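Local coordinates for protein transcriptional regulator KdgR (Pseudomonas aeruginosa, PDB 5Y6I) that probably binds DNA as a transcription factor of the IclR family, with a helix-turn-helix domain and a C-terminal regulatory domain, at residues Leu108-Phe113 with Leu227-Pro232. Sequence-based numbering, arbitrary orientation.
Sequences LNETCF and LTVVGP
The ring of F113 lies beneath T228, whose CB sits over one face in a CH-pi contact, 3.5 Å from the ring centroid. At the ring edge, near its plane, CG1 of V230 meets CE2 at 3.7 Å. F113 CG stands between its own backbone N and carbonyl carbon (chi1 57°), which lays the ring along the neighbouring strand, with T228 over a face and V230 at the edge. V124 and V127 of strand 121-128 also touch this ring.

The backbones of 111-113 and 227-232 run antiparallel. F113 N donates to T228 O at 2.9 Å. The return bond from T228 N to F113 O is weak. V230 N reaches T111 O at 2.9 Å, but the bond is bent at the hydrogen (131°). C112 and V229 form the non-hydrogen-bonded pair between these bonds.

On the face of C112 and V229 the contacts are mostly apolar. CG2 of V229 meets SG of C112 at 3.6 Å and CD1 of L108 at 3.8 Å. With V229 CG1 anti to the backbone N (chi1 174°), that methyl reaches CB of E110 at 3.7 Å. L101 and L104 of helix 93-108 pack on this side, as does helix 244-258 against L227. On the F113 side, T111 OG1 is hydrogen-bonded to A130 N and V136 O.

N109, with positive phi, ends helix 93-108 and turns the chain into strand 111-118. The contact joins strand 111-118 to the central strand, 223-232, of a five-stranded antiparallel sheet of order 2-1-5-4-3, backed by helices, as in the GAF-like C-terminal domain of IclR regulators.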
loop_
_atom_site.group_PDB
_atom_site.type_symbol
_atom_site.label_atom_id
_atom_site.label_comp_id
_atom_site.label_asym_id
_atom_site.label_seq_id
_atom_site.Cartn_x
_atom_site.Cartn_y
_atom_site.Cartn_z
ATOM N N LEU A 108 22.064 -20.576 -3.619
ATOM C CA LEU A 108 21.924 -21.758 -2.785
ATOM C C LEU A 108 21.877 -23.045 -3.583
ATOM O O LEU A 108 22.167 -24.111 -3.025
ATOM C CB LEU A 108 20.653 -21.659 -1.944
ATOM C CG LEU A 108 20.566 -20.378 -1.118
ATOM C CD1 LEU A 108 19.242 -20.292 -0.398
ATOM C CD2 LEU A 108 21.714 -20.366 -0.116
ATOM N N ASN A 109 21.541 -22.963 -4.869
ATOM C CA ASN A 109 21.091 -24.111 -5.647
ATOM C C ASN A 109 20.129 -24.962 -4.824
ATOM O O ASN A 109 20.283 -26.174 -4.689
ATOM C CB ASN A 109 22.259 -24.946 -6.155
ATOM C CG ASN A 109 21.864 -25.848 -7.322
ATOM O OD1 ASN A 109 20.836 -25.625 -7.972
ATOM N ND2 ASN A 109 22.677 -26.864 -7.592
ATOM N N GLU A 110 19.141 -24.296 -4.230
ATOM C CA GLU A 110 18.056 -24.966 -3.539
ATOM C C GLU A 110 16.746 -24.383 -4.038
ATOM O O GLU A 110 16.695 -23.231 -4.480
ATOM C CB GLU A 110 18.178 -24.826 -2.002
ATOM C CG GLU A 110 19.578 -25.106 -1.459
ATOM C CD GLU A 110 19.685 -26.504 -0.842
ATOM O OE1 GLU A 110 18.798 -27.334 -1.150
ATOM O OE2 GLU A 110 20.657 -26.788 -0.087
ATOM N N THR A 111 15.687 -25.187 -3.994
ATOM C CA THR A 111 14.399 -24.722 -4.497
ATOM C C THR A 111 13.831 -23.654 -3.567
ATOM O O THR A 111 13.643 -23.899 -2.370
ATOM C CB THR A 111 13.437 -25.901 -4.650
ATOM O OG1 THR A 111 14.026 -26.856 -5.535
ATOM C CG2 THR A 111 12.114 -25.450 -5.258
ATOM N N CYS A 112 13.582 -22.462 -4.113
ATOM C CA CYS A 112 12.941 -21.363 -3.394
ATOM C C CYS A 112 11.569 -21.109 -3.999
ATOM O O CYS A 112 11.381 -21.277 -5.211
ATOM C CB CYS A 112 13.760 -20.070 -3.457
ATOM S SG CYS A 112 15.515 -20.291 -3.074
ATOM N N PHE A 113 10.608 -20.725 -3.156
ATOM C CA PHE A 113 9.255 -20.462 -3.631
ATOM C C PHE A 113 8.654 -19.243 -2.936
ATOM O O PHE A 113 9.089 -18.828 -1.853
ATOM C CB PHE A 113 8.331 -21.689 -3.467
ATOM C CG PHE A 113 8.205 -22.227 -2.047
ATOM C CD1 PHE A 113 7.094 -21.927 -1.267
ATOM C CD2 PHE A 113 9.142 -23.124 -1.541
ATOM C CE1 PHE A 113 6.959 -22.474 0.027
ATOM C CE2 PHE A 113 9.017 -23.671 -0.261
ATOM C CZ PHE A 113 7.933 -23.348 0.523
ATOM N N LEU A 227 8.640 -16.036 1.546
ATOM C CA LEU A 227 9.640 -16.595 0.654
ATOM C C LEU A 227 10.396 -17.662 1.429
ATOM O O LEU A 227 10.671 -17.497 2.622
ATOM C CB LEU A 227 10.590 -15.509 0.131
ATOM C CG LEU A 227 11.247 -15.791 -1.223
ATOM C CD1 LEU A 227 11.685 -14.472 -1.857
ATOM C CD2 LEU A 227 12.429 -16.747 -1.111
ATOM N N THR A 228 10.743 -18.747 0.746
ATOM C CA THR A 228 10.972 -20.009 1.426
ATOM C C THR A 228 11.952 -20.868 0.647
ATOM O O THR A 228 11.799 -21.031 -0.568
ATOM C CB THR A 228 9.653 -20.743 1.546
ATOM O OG1 THR A 228 8.952 -20.497 0.331
ATOM C CG2 THR A 228 8.817 -20.212 2.648
ATOM N N VAL A 229 12.917 -21.451 1.356
ATOM C CA VAL A 229 13.917 -22.335 0.773
ATOM C C VAL A 229 13.667 -23.748 1.282
ATOM O O VAL A 229 13.259 -23.951 2.431
ATOM C CB VAL A 229 15.341 -21.864 1.130
ATOM C CG1 VAL A 229 16.396 -22.867 0.633
ATOM C CG2 VAL A 229 15.597 -20.466 0.560
ATOM N N VAL A 230 13.921 -24.742 0.433
ATOM C CA VAL A 230 13.503 -26.091 0.778
ATOM C C VAL A 230 14.412 -27.106 0.095
ATOM O O VAL A 230 14.958 -26.853 -0.983
ATOM C CB VAL A 230 12.005 -26.263 0.423
ATOM C CG1 VAL A 230 11.787 -26.050 -1.054
ATOM C CG2 VAL A 230 11.459 -27.603 0.899
ATOM N N GLY A 231 14.596 -28.260 0.760
ATOM C CA GLY A 231 15.531 -29.273 0.335
ATOM C C GLY A 231 15.796 -30.312 1.409
ATOM O O GLY A 231 15.820 -30.015 2.600
ATOM N N PRO A 232 16.031 -31.560 1.000
ATOM C CA PRO A 232 16.251 -32.633 1.982
ATOM C C PRO A 232 17.485 -32.413 2.856
ATOM O O PRO A 232 18.418 -31.694 2.493
ATOM C CB PRO A 232 16.415 -33.888 1.105
ATOM C CG PRO A 232 15.761 -33.550 -0.185
ATOM C CD PRO A 232 16.043 -32.074 -0.379
#